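PDB 3B73: PhiH1 repressor-like protein from Haloarcula marismortui ATCC 43049, which is of unknown function but, being a repressor-like protein with a winged helix-turn-helix fold, probably binds DNA and regulates transcription. Local coordinates for residues T12-R17 with I39-S44; I18-H23 with A75-E80; G28-L33 with S45-L50. All coordinates share one frame; numbering follows the deposited sequence.

Contact 1. Residues T12-R17 with I39-S44; sequences TIWDDR and IRISKS. With SO4 (sulfate ion), chain D.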
loop_
_atom_site.group_PDB
_atom_site.type_symbol
_atom_site.label_atom_id
_atom_site.label_comp_id
_atom_site.label_asym_id
_atom_site.label_seq_id
_atom_site.Cartn_x
_atom_site.Cartn_y
_atom_site.Cartn_z
ATOM N N THR B 12 4.593 3.173 -4.915
ATOM C CA THR B 12 3.201 3.273 -5.310
ATOM C C THR B 12 2.457 2.157 -4.610
ATOM O O THR B 12 3.050 1.254 -4.025
ATOM C CB THR B 12 3.025 3.055 -6.830
ATOM O OG1 THR B 12 3.377 1.701 -7.165
ATOM C CG2 THR B 12 3.919 4.021 -7.612
ATOM N N ILE B 13 1.150 2.177 -4.696
ATOM C CA ILE B 13 0.394 1.175 -3.964
ATOM C C ILE B 13 0.611 -0.206 -4.584
ATOM O O ILE B 13 0.517 -1.223 -3.895
ATOM C CB ILE B 13 -1.101 1.566 -3.862
ATOM C CG1 ILE B 13 -1.812 0.673 -2.845
ATOM C CG2 ILE B 13 -1.745 1.528 -5.228
ATOM C CD1 ILE B 13 -3.093 1.192 -2.371
ATOM N N TRP B 14 0.950 -0.229 -5.879
ATOM C CA TRP B 14 1.091 -1.471 -6.624
ATOM C C TRP B 14 2.354 -2.193 -6.218
ATOM O O TRP B 14 2.448 -3.411 -6.332
ATOM C CB TRP B 14 1.011 -1.216 -8.144
ATOM C CG TRP B 14 -0.254 -0.454 -8.444
ATOM C CD1 TRP B 14 -0.354 0.854 -8.834
ATOM C CD2 TRP B 14 -1.607 -0.925 -8.261
ATOM N NE1 TRP B 14 -1.689 1.212 -8.931
ATOM C CE2 TRP B 14 -2.471 0.137 -8.593
ATOM C CE3 TRP B 14 -2.163 -2.149 -7.884
ATOM C CZ2 TRP B 14 -3.868 0.013 -8.550
ATOM C CZ3 TRP B 14 -3.546 -2.263 -7.831
ATOM C CH2 TRP B 14 -4.378 -1.188 -8.166
ATOM N N ASP B 15 3.316 -1.432 -5.720
ATOM C CA ASP B 15 4.489 -2.005 -5.080
ATOM C C ASP B 15 4.150 -2.991 -3.948
ATOM O O ASP B 15 4.750 -4.067 -3.882
ATOM C CB ASP B 15 5.405 -0.889 -4.562
ATOM C CG ASP B 15 6.023 -0.083 -5.695
ATOM O OD1 ASP B 15 6.049 -0.597 -6.841
ATOM O OD2 ASP B 15 6.453 1.064 -5.449
ATOM N N ASP B 16 3.219 -2.621 -3.066
ATOM C CA ASP B 16 2.859 -3.480 -1.938
ATOM C C ASP B 16 2.173 -4.713 -2.493
ATOM O O ASP B 16 2.447 -5.839 -2.057
ATOM C CB ASP B 16 1.922 -2.768 -0.938
ATOM C CG ASP B 16 2.681 -2.003 0.155
ATOM O OD1 ASP B 16 3.896 -1.762 0.016
ATOM O OD2 ASP B 16 2.055 -1.609 1.152
ATOM N N ARG B 17 1.308 -4.497 -3.478
ATOM C CA ARG B 17 0.598 -5.604 -4.112
ATOM C C ARG B 17 1.574 -6.561 -4.755
ATOM O O ARG B 17 1.518 -7.769 -4.525
ATOM C CB ARG B 17 -0.402 -5.112 -5.156
ATOM C CG ARG B 17 -1.495 -4.252 -4.581
ATOM C CD ARG B 17 -2.242 -4.955 -3.456
ATOM N NE ARG B 17 -2.921 -3.925 -2.710
ATOM C CZ ARG B 17 -2.557 -3.510 -1.507
ATOM N NH1 ARG B 17 -1.569 -4.098 -0.855
ATOM N NH2 ARG B 17 -3.215 -2.519 -0.947
ATOM N N ILE B 39 -3.919 -6.611 -9.518
ATOM C CA ILE B 39 -3.023 -5.696 -10.213
ATOM C C ILE B 39 -3.817 -4.927 -11.261
ATOM O O ILE B 39 -4.348 -5.524 -12.192
ATOM C CB ILE B 39 -1.854 -6.441 -10.861
ATOM C CG1 ILE B 39 -1.055 -7.227 -9.804
ATOM C CG2 ILE B 39 -0.951 -5.469 -11.641
ATOM C CD1 ILE B 39 -0.611 -6.409 -8.588
ATOM N N ARG B 40 -3.923 -3.612 -11.095
ATOM C CA ARG B 40 -4.699 -2.785 -12.026
ATOM C C ARG B 40 -3.796 -1.835 -12.822
ATOM O O ARG B 40 -4.215 -0.750 -13.222
ATOM C CB ARG B 40 -5.748 -1.980 -11.255
ATOM C CG ARG B 40 -6.475 -2.774 -10.156
ATOM C CD ARG B 40 -7.424 -3.798 -10.751
ATOM N NE ARG B 40 -8.353 -3.145 -11.661
ATOM C CZ ARG B 40 -9.037 -3.759 -12.622
ATOM N NH1 ARG B 40 -8.901 -5.065 -12.815
ATOM N NH2 ARG B 40 -9.856 -3.062 -13.397
ATOM N N ILE B 41 -2.540 -2.219 -13.008
ATOM C CA ILE B 41 -1.657 -1.475 -13.896
ATOM C C ILE B 41 -1.212 -2.407 -15.018
ATOM O O ILE B 41 -1.385 -3.633 -14.917
ATOM C CB ILE B 41 -0.433 -0.869 -13.167
ATOM C CG1 ILE B 41 0.325 -1.943 -12.387
ATOM C CG2 ILE B 41 -0.881 0.240 -12.205
ATOM C CD1 ILE B 41 1.673 -1.486 -11.839
ATOM N N SER B 42 -0.655 -1.824 -16.080
ATOM C CA SER B 42 -0.269 -2.561 -17.293
ATOM C C SER B 42 1.000 -3.393 -17.116
ATOM O O SER B 42 1.810 -3.165 -16.195
ATOM C CB SER B 42 -0.063 -1.593 -18.466
ATOM O OG SER B 42 1.128 -0.824 -18.291
ATOM N N LYS B 43 1.178 -4.343 -18.028
ATOM C CA LYS B 43 2.330 -5.228 -18.007
ATOM C C LYS B 43 3.627 -4.417 -18.028
ATOM O O LYS B 43 4.596 -4.768 -17.338
ATOM C CB LYS B 43 2.262 -6.256 -19.161
ATOM C CG LYS B 43 3.367 -7.352 -19.123
ATOM C CD LYS B 43 3.444 -8.203 -20.420
ATOM C CE LYS B 43 4.795 -8.928 -20.558
ATOM N NZ LYS B 43 4.816 -9.976 -21.637
ATOM N N SER B 44 3.650 -3.325 -18.788
ATOM C CA SER B 44 4.854 -2.493 -18.836
ATOM C C SER B 44 5.053 -1.756 -17.507
ATOM O O SER B 44 6.189 -1.543 -17.059
ATOM C CB SER B 44 4.815 -1.517 -20.021
ATOM O OG SER B 44 3.638 -0.729 -19.996
HETATM S S SO4 D . -1.577 1.720 -16.241
HETATM O O1 SO4 D . -1.609 2.488 -14.998
HETATM O O2 SO4 D . -1.405 2.628 -17.385
HETATM O O3 SO4 D . -0.441 0.798 -16.191
HETATM O O4 SO4 D . -2.842 0.980 -16.350
#

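Contact 2. Residues I18-H23 with A75-E80; sequences ILEIIH and AYLNGE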
loop_
_atom_site.group_PDB
_atom_site.type_symbol
_atom_site.label_atom_id
_atom_site.label_comp_id
_atom_site.label_asym_id
_atom_site.label_seq_id
_atom_site.Cartn_x
_atom_site.Cartn_y
_atom_site.Cartn_z
ATOM N N ILE B 18 2.497 -6.029 -5.546
ATOM C CA ILE B 18 3.470 -6.901 -6.175
ATOM C C ILE B 18 4.270 -7.648 -5.119
ATOM O O ILE B 18 4.459 -8.849 -5.235
ATOM C CB ILE B 18 4.407 -6.127 -7.080
ATOM C CG1 ILE B 18 3.615 -5.567 -8.264
ATOM C CG2 ILE B 18 5.566 -7.015 -7.503
ATOM C CD1 ILE B 18 4.308 -4.475 -8.956
ATOM N N LEU B 19 4.741 -6.949 -4.087
ATOM C CA LEU B 19 5.513 -7.643 -3.056
ATOM C C LEU B 19 4.699 -8.760 -2.397
ATOM O O LEU B 19 5.204 -9.854 -2.175
ATOM C CB LEU B 19 6.049 -6.676 -2.000
ATOM C CG LEU B 19 7.258 -5.867 -2.443
ATOM C CD1 LEU B 19 7.489 -4.749 -1.464
ATOM C CD2 LEU B 19 8.514 -6.762 -2.589
ATOM N N GLU B 20 3.433 -8.478 -2.108
ATOM C CA GLU B 20 2.536 -9.430 -1.449
ATOM C C GLU B 20 2.308 -10.663 -2.323
ATOM O O GLU B 20 2.273 -11.792 -1.836
ATOM C CB GLU B 20 1.196 -8.761 -1.098
ATOM C CG GLU B 20 1.332 -7.741 0.041
ATOM C CD GLU B 20 0.172 -6.753 0.127
ATOM O OE1 GLU B 20 0.172 -5.961 1.090
ATOM O OE2 GLU B 20 -0.732 -6.756 -0.747
ATOM N N ILE B 21 2.180 -10.442 -3.621
ATOM C CA ILE B 21 1.932 -11.540 -4.535
ATOM C C ILE B 21 3.168 -12.408 -4.671
ATOM O O ILE B 21 3.090 -13.634 -4.631
ATOM C CB ILE B 21 1.465 -11.042 -5.913
ATOM C CG1 ILE B 21 -0.015 -10.643 -5.840
ATOM C CG2 ILE B 21 1.664 -12.125 -6.961
ATOM C CD1 ILE B 21 -0.456 -9.682 -6.965
ATOM N N ILE B 22 4.321 -11.782 -4.818
ATOM C CA ILE B 22 5.536 -12.560 -4.948
ATOM C C ILE B 22 5.841 -13.296 -3.631
ATOM O O ILE B 22 6.291 -14.430 -3.644
ATOM C CB ILE B 22 6.706 -11.679 -5.398
ATOM C CG1 ILE B 22 6.453 -11.204 -6.836
ATOM C CG2 ILE B 22 8.033 -12.438 -5.281
ATOM C CD1 ILE B 22 7.572 -10.347 -7.394
ATOM N N HIS B 23 5.565 -12.663 -2.495
ATOM C CA HIS B 23 5.802 -13.309 -1.209
ATOM C C HIS B 23 5.005 -14.609 -1.128
ATOM O O HIS B 23 5.521 -15.639 -0.703
ATOM C CB HIS B 23 5.434 -12.394 -0.043
ATOM C CG HIS B 23 5.307 -13.102 1.275
ATOM N ND1 HIS B 23 6.395 -13.454 2.045
ATOM C CD2 HIS B 23 4.214 -13.516 1.963
ATOM C CE1 HIS B 23 5.982 -14.050 3.149
ATOM N NE2 HIS B 23 4.661 -14.102 3.123
ATOM N N ALA B 75 11.091 -8.324 5.349
ATOM C CA ALA B 75 11.116 -7.527 6.557
ATOM C C ALA B 75 10.247 -6.297 6.357
ATOM O O ALA B 75 9.542 -5.854 7.284
ATOM C CB ALA B 75 12.553 -7.121 6.894
ATOM N N TYR B 76 10.298 -5.744 5.142
ATOM C CA TYR B 76 9.490 -4.549 4.835
ATOM C C TYR B 76 7.986 -4.838 4.990
ATOM O O TYR B 76 7.263 -4.094 5.656
ATOM C CB TYR B 76 9.778 -4.007 3.418
ATOM C CG TYR B 76 8.656 -3.097 2.950
ATOM C CD1 TYR B 76 8.535 -1.799 3.465
ATOM C CD2 TYR B 76 7.685 -3.548 2.032
ATOM C CE1 TYR B 76 7.477 -0.951 3.074
ATOM C CE2 TYR B 76 6.627 -2.699 1.625
ATOM C CZ TYR B 76 6.545 -1.396 2.146
ATOM O OH TYR B 76 5.510 -0.551 1.794
ATOM N N LEU B 77 7.512 -5.911 4.356
ATOM C CA LEU B 77 6.102 -6.300 4.510
ATOM C C LEU B 77 5.695 -6.438 5.997
ATOM O O LEU B 77 4.545 -6.157 6.364
ATOM C CB LEU B 77 5.814 -7.599 3.744
ATOM C CG LEU B 77 6.012 -7.522 2.223
ATOM C CD1 LEU B 77 5.836 -8.873 1.554
ATOM C CD2 LEU B 77 5.057 -6.511 1.593
ATOM N N ASN B 78 6.651 -6.836 6.845
ATOM C CA ASN B 78 6.405 -7.058 8.279
ATOM C C ASN B 78 6.701 -5.875 9.178
ATOM O O ASN B 78 6.743 -6.013 10.404
ATOM C CB ASN B 78 7.223 -8.253 8.767
ATOM C CG ASN B 78 6.831 -9.530 8.077
ATOM O OD1 ASN B 78 5.642 -9.809 7.919
ATOM N ND2 ASN B 78 7.818 -10.313 7.651
ATOM N N GLY B 79 6.911 -4.710 8.574
ATOM C CA GLY B 79 7.146 -3.505 9.351
ATOM C C GLY B 79 8.504 -3.436 10.043
ATOM O O GLY B 79 8.658 -2.740 11.051
ATOM N N GLU B 80 9.493 -4.135 9.489
ATOM C CA GLU B 80 10.799 -4.271 10.132
ATOM C C GLU B 80 11.895 -3.646 9.294
ATOM O O GLU B 80 13.062 -3.653 9.675
ATOM C CB GLU B 80 11.132 -5.749 10.337
ATOM C CG GLU B 80 10.386 -6.412 11.481
ATOM C CD GLU B 80 10.326 -7.933 11.316
ATOM O OE1 GLU B 80 11.035 -8.480 10.432
ATOM O OE2 GLU B 80 9.565 -8.580 12.071
#

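Contact 3. Residues G28-L33 with S45-L50; sequences GSPKEL and SVSRRL. With SO4 (sulfate ion), chain D.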
loop_
_atom_site.group_PDB
_atom_site.type_symbol
_atom_site.label_atom_id
_atom_site.label_comp_id
_atom_site.label_asym_id
_atom_site.label_seq_id
_atom_site.Cartn_x
_atom_site.Cartn_y
_atom_site.Cartn_z
ATOM N N GLY B 28 7.690 -14.044 -9.328
ATOM C CA GLY B 28 6.791 -13.266 -10.151
ATOM C C GLY B 28 7.454 -12.836 -11.441
ATOM O O GLY B 28 8.684 -12.739 -11.530
ATOM N N SER B 29 6.626 -12.579 -12.444
ATOM C CA SER B 29 7.085 -12.078 -13.730
ATOM C C SER B 29 5.978 -11.172 -14.243
ATOM O O SER B 29 4.840 -11.280 -13.796
ATOM C CB SER B 29 7.346 -13.238 -14.694
ATOM O OG SER B 29 6.255 -14.139 -14.687
ATOM N N PRO B 30 6.304 -10.271 -15.178
ATOM C CA PRO B 30 5.337 -9.238 -15.557
ATOM C C PRO B 30 4.020 -9.828 -16.043
ATOM O O PRO B 30 2.951 -9.481 -15.514
ATOM C CB PRO B 30 6.043 -8.505 -16.699
ATOM C CG PRO B 30 7.493 -8.794 -16.491
ATOM C CD PRO B 30 7.537 -10.194 -15.981
ATOM N N LYS B 31 4.098 -10.715 -17.032
ATOM C CA LYS B 31 2.892 -11.287 -17.631
ATOM C C LYS B 31 1.978 -11.903 -16.568
ATOM O O LYS B 31 0.791 -11.594 -16.511
ATOM C CB LYS B 31 3.232 -12.304 -18.737
ATOM C CG LYS B 31 2.054 -12.642 -19.670
ATOM C CD LYS B 31 2.498 -13.472 -20.883
ATOM C CE LYS B 31 3.558 -12.747 -21.722
ATOM N NZ LYS B 31 4.220 -13.633 -22.735
ATOM N N GLU B 32 2.515 -12.764 -15.709
ATOM C CA GLU B 32 1.649 -13.393 -14.713
ATOM C C GLU B 32 1.149 -12.434 -13.598
ATOM O O GLU B 32 0.068 -12.633 -13.038
ATOM C CB GLU B 32 2.284 -14.681 -14.158
ATOM C CG GLU B 32 3.489 -14.489 -13.265
ATOM C CD GLU B 32 3.102 -14.098 -11.846
ATOM O OE1 GLU B 32 1.910 -14.254 -11.477
ATOM O OE2 GLU B 32 3.994 -13.633 -11.103
ATOM N N LEU B 33 1.916 -11.391 -13.285
ATOM C CA LEU B 33 1.461 -10.414 -12.293
ATOM C C LEU B 33 0.316 -9.590 -12.857
ATOM O O LEU B 33 -0.678 -9.323 -12.164
ATOM C CB LEU B 33 2.608 -9.503 -11.864
ATOM C CG LEU B 33 3.531 -10.124 -10.814
ATOM C CD1 LEU B 33 4.817 -9.320 -10.728
ATOM C CD2 LEU B 33 2.821 -10.202 -9.451
ATOM N N SER B 45 3.950 -1.367 -16.868
ATOM C CA SER B 45 4.046 -0.682 -15.584
ATOM C C SER B 45 4.571 -1.646 -14.541
ATOM O O SER B 45 5.435 -1.294 -13.736
ATOM C CB SER B 45 2.692 -0.139 -15.141
ATOM O OG SER B 45 2.293 0.908 -15.992
ATOM N N VAL B 46 4.037 -2.866 -14.566
ATOM C CA VAL B 46 4.516 -3.906 -13.671
ATOM C C VAL B 46 6.010 -4.074 -13.843
ATOM O O VAL B 46 6.741 -4.126 -12.854
ATOM C CB VAL B 46 3.807 -5.252 -13.909
ATOM C CG1 VAL B 46 4.445 -6.358 -13.028
ATOM C CG2 VAL B 46 2.319 -5.106 -13.643
ATOM N N SER B 47 6.468 -4.182 -15.093
ATOM C CA SER B 47 7.910 -4.274 -15.351
ATOM C C SER B 47 8.684 -3.119 -14.728
ATOM O O SER B 47 9.760 -3.318 -14.138
ATOM C CB SER B 47 8.207 -4.338 -16.851
ATOM O OG SER B 47 7.895 -5.624 -17.350
ATOM N N ARG B 48 8.146 -1.911 -14.877
ATOM C CA ARG B 48 8.757 -0.727 -14.274
ATOM C C ARG B 48 8.844 -0.837 -12.749
ATOM O O ARG B 48 9.901 -0.587 -12.172
ATOM C CB ARG B 48 7.990 0.533 -14.678
ATOM C CG ARG B 48 8.590 1.222 -15.886
ATOM C CD ARG B 48 7.747 2.404 -16.360
ATOM N NE ARG B 48 6.802 2.018 -17.406
ATOM C CZ ARG B 48 5.491 2.217 -17.337
ATOM N NH1 ARG B 48 4.973 2.811 -16.269
ATOM N NH2 ARG B 48 4.700 1.834 -18.338
ATOM N N ARG B 49 7.745 -1.226 -12.108
ATOM C CA ARG B 49 7.734 -1.405 -10.659
ATOM C C ARG B 49 8.663 -2.531 -10.230
ATOM O O ARG B 49 9.372 -2.415 -9.218
ATOM C CB ARG B 49 6.316 -1.662 -10.140
ATOM C CG ARG B 49 5.356 -0.522 -10.405
ATOM C CD ARG B 49 6.007 0.842 -10.294
ATOM N NE ARG B 49 6.571 1.141 -8.973
ATOM C CZ ARG B 49 7.138 2.305 -8.676
ATOM N NH1 ARG B 49 7.209 3.245 -9.607
ATOM N NH2 ARG B 49 7.643 2.542 -7.468
ATOM N N LEU B 50 8.682 -3.623 -10.992
ATOM C CA LEU B 50 9.627 -4.709 -10.679
ATOM C C LEU B 50 11.075 -4.195 -10.676
ATOM O O LEU B 50 11.860 -4.474 -9.747
ATOM C CB LEU B 50 9.472 -5.887 -11.653
ATOM C CG LEU B 50 8.188 -6.712 -11.481
ATOM C CD1 LEU B 50 8.008 -7.649 -12.663
ATOM C CD2 LEU B 50 8.181 -7.489 -10.137
HETATM S S SO4 D . -1.577 1.720 -16.241
HETATM O O1 SO4 D . -1.609 2.488 -14.998
HETATM O O2 SO4 D . -1.405 2.628 -17.385
HETATM O O3 SO4 D . -0.441 0.798 -16.191
HETATM O O4 SO4 D . -2.842 0.980 -16.350
#

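Contact 1. Residues T12-R17 with I39-S44
Packing of an indole, Trp-14, against Ile-41 and Arg-40 joins the first turn of helix 13-25 to the turn that leads into helix 43-55, the probable recognition helix of the winged helix-turn-helix fold. No hydrogen bond crosses this contact. The methyl CG2 of Ile-41 sits over one face of the indole, 3.6 Å from the centroid of the five-membered ring and 20° off its normal, a clear CH-pi contact; Ile-13 CG2 lies over the opposite face. With Ile-41 CG1 placed between the backbone N and the carbonyl carbon (chi1 54°), CG2 is turned onto the ring while CD1 slides alongside to Trp-14 CB, 3.8 Å away. At the six-membered ring Arg-40 takes over: its CG comes to 3.3 Å from Trp-14 CH2, and the bent chain carries its guanidinium onward. Ile-39 CD1 meets Arg-17 CB at 3.7 Å, while the Arg-17 guanidinium pairs with Asp-16 of the second subunit. Replacing Trp-14 by an alanine would take away the ring under Ile-41 CG2 and is likely to open a gap there and set the aliphatic part of Arg-40 free to move. The helix start is secured by a capping box, in which Thr-12 N donates to Asp-15 OD2 (2.9 Å). Just beyond the apolar patch, the backbone N of Ser-42 donates to O3 of a sulfate probably from the crystallisation liquor (2.6 Å, 170°). Apolar packing thus fixes the turn, while its polar end holds an anion at a helix N-terminus, where the ion may mimic a DNA phosphate.

Contact 2. Residues I18-H23 with A75-E80
Apolar contact comes first here, and Leu-77 carries most of it, reaching from the last turn of helix 71-77 onto helix 13-25. Its two methyls divide the work: CD2 rests against Leu-19 CB at 3.7 Å, and CD1 lies 3.9 Å from His-23 CB, one helical turn further on. CD1 also comes near the backbone O of Leu-19, so the branched end bears on the helix surface itself. Leu-77 CG stands anti to the carbonyl carbon (chi1 -63°); from there CD1 continues the extended chain toward His-23 while CD2 branches off onto Leu-19. The aliphatic part of Glu-20 adds only a looser touch, CG to Leu-77 CD2 at 4.2 Å.

Aromatic contact is smaller. Leu-19 CD1 meets the Tyr-76 ring at CD2, 3.7 Å away, the two side chains crossing at about a right angle.

Polar groups take no bonding part across the two segments and find their partners around them. The Tyr-76 hydroxyl is hydrogen-bonded to Asp-16 and Ser-7, and Glu-20 forms salt bridges with Arg-5 and Arg-17. His-23 ND1 has a weak hydrogen bond to Glu-74 OE2.

Backbone bonding closes the helix that delivers Leu-77. In a Schellman motif, Glu-80 N donates to Ala-75 O (2.8 Å) and Gly-79 N to Tyr-76 O (3.0 Å), with Gly-79, at positive phi, as the C-prime residue.

Helix 71-77 follows the hairpin of strands 59-62 and 66-69, the wing of the winged-helix fold, and this contact packs its C-terminal end back on helix 13-25. Leu-19 also touches Leu-53 of helix 43-55 and Leu-59 of strand 59-62, while Tyr-76 packs on Arg-17 of the second subunit.

Contact 3. Residues G28-L33 with S45-L50
Leu-33 and Leu-50 reach toward each other tip to tip, CD1 of the first 3.9 Å from CD2 of the second, in the packing of helix 30-34 on helix 43-55. Val-46 comes in at a slant to Leu-33: its CG1, anti to the backbone N (chi1 175°), touches Leu-33 CD1 at 3.8 Å and lies equally near CB. The other methyl of Leu-50, CD1, meets the Pro-30 ring at CG, 4.0 Å away, with the two side chains at about a right angle. Leu-50 is thus forked, one branch for each partner. On the outer side Ser-47 OG lies 3.3 Å from Pro-30 CG, and has a weak hydrogen bond to Lys-43 O in its own helix. Ahead of helix 30-34, Ser-29 N donates to Glu-32 OE2 (3.1 Å), on the anti side of the carboxylate. Ser-45 OG donates to sulfate O3 at 2.7 Å.

These are the two helices of the helix-turn-helix motif. Helix 13-25 meets the pair through Ile-18, which touches both Leu-33 and Leu-50, and just before the motif Gly-28 is bonded through its backbone to Tyr-67 of strand 66-69.

In the fold
The three contacts illustrate how helices of a small winged-helix domain pack together. Contacts 1 and 2 use helix 13-25, and helix 43-55 serves contacts 1 and 3. The first segments follow one another along the chain; the second ones come in the order 39-44, 45-50 and 75-80, so contact 3 falls between the two segments of contact 2. Centres of contacts 1 and 3 are about 8 Å apart, on the side where both touch the sulfate. The centre of contact 2 lies about 14 Å from that of contact 1 and about 16 Å from that of contact 3. Contacts 1 and 2 both touch the second subunit, placing helix 13-25 between dimer interface and probable DNA-binding motif.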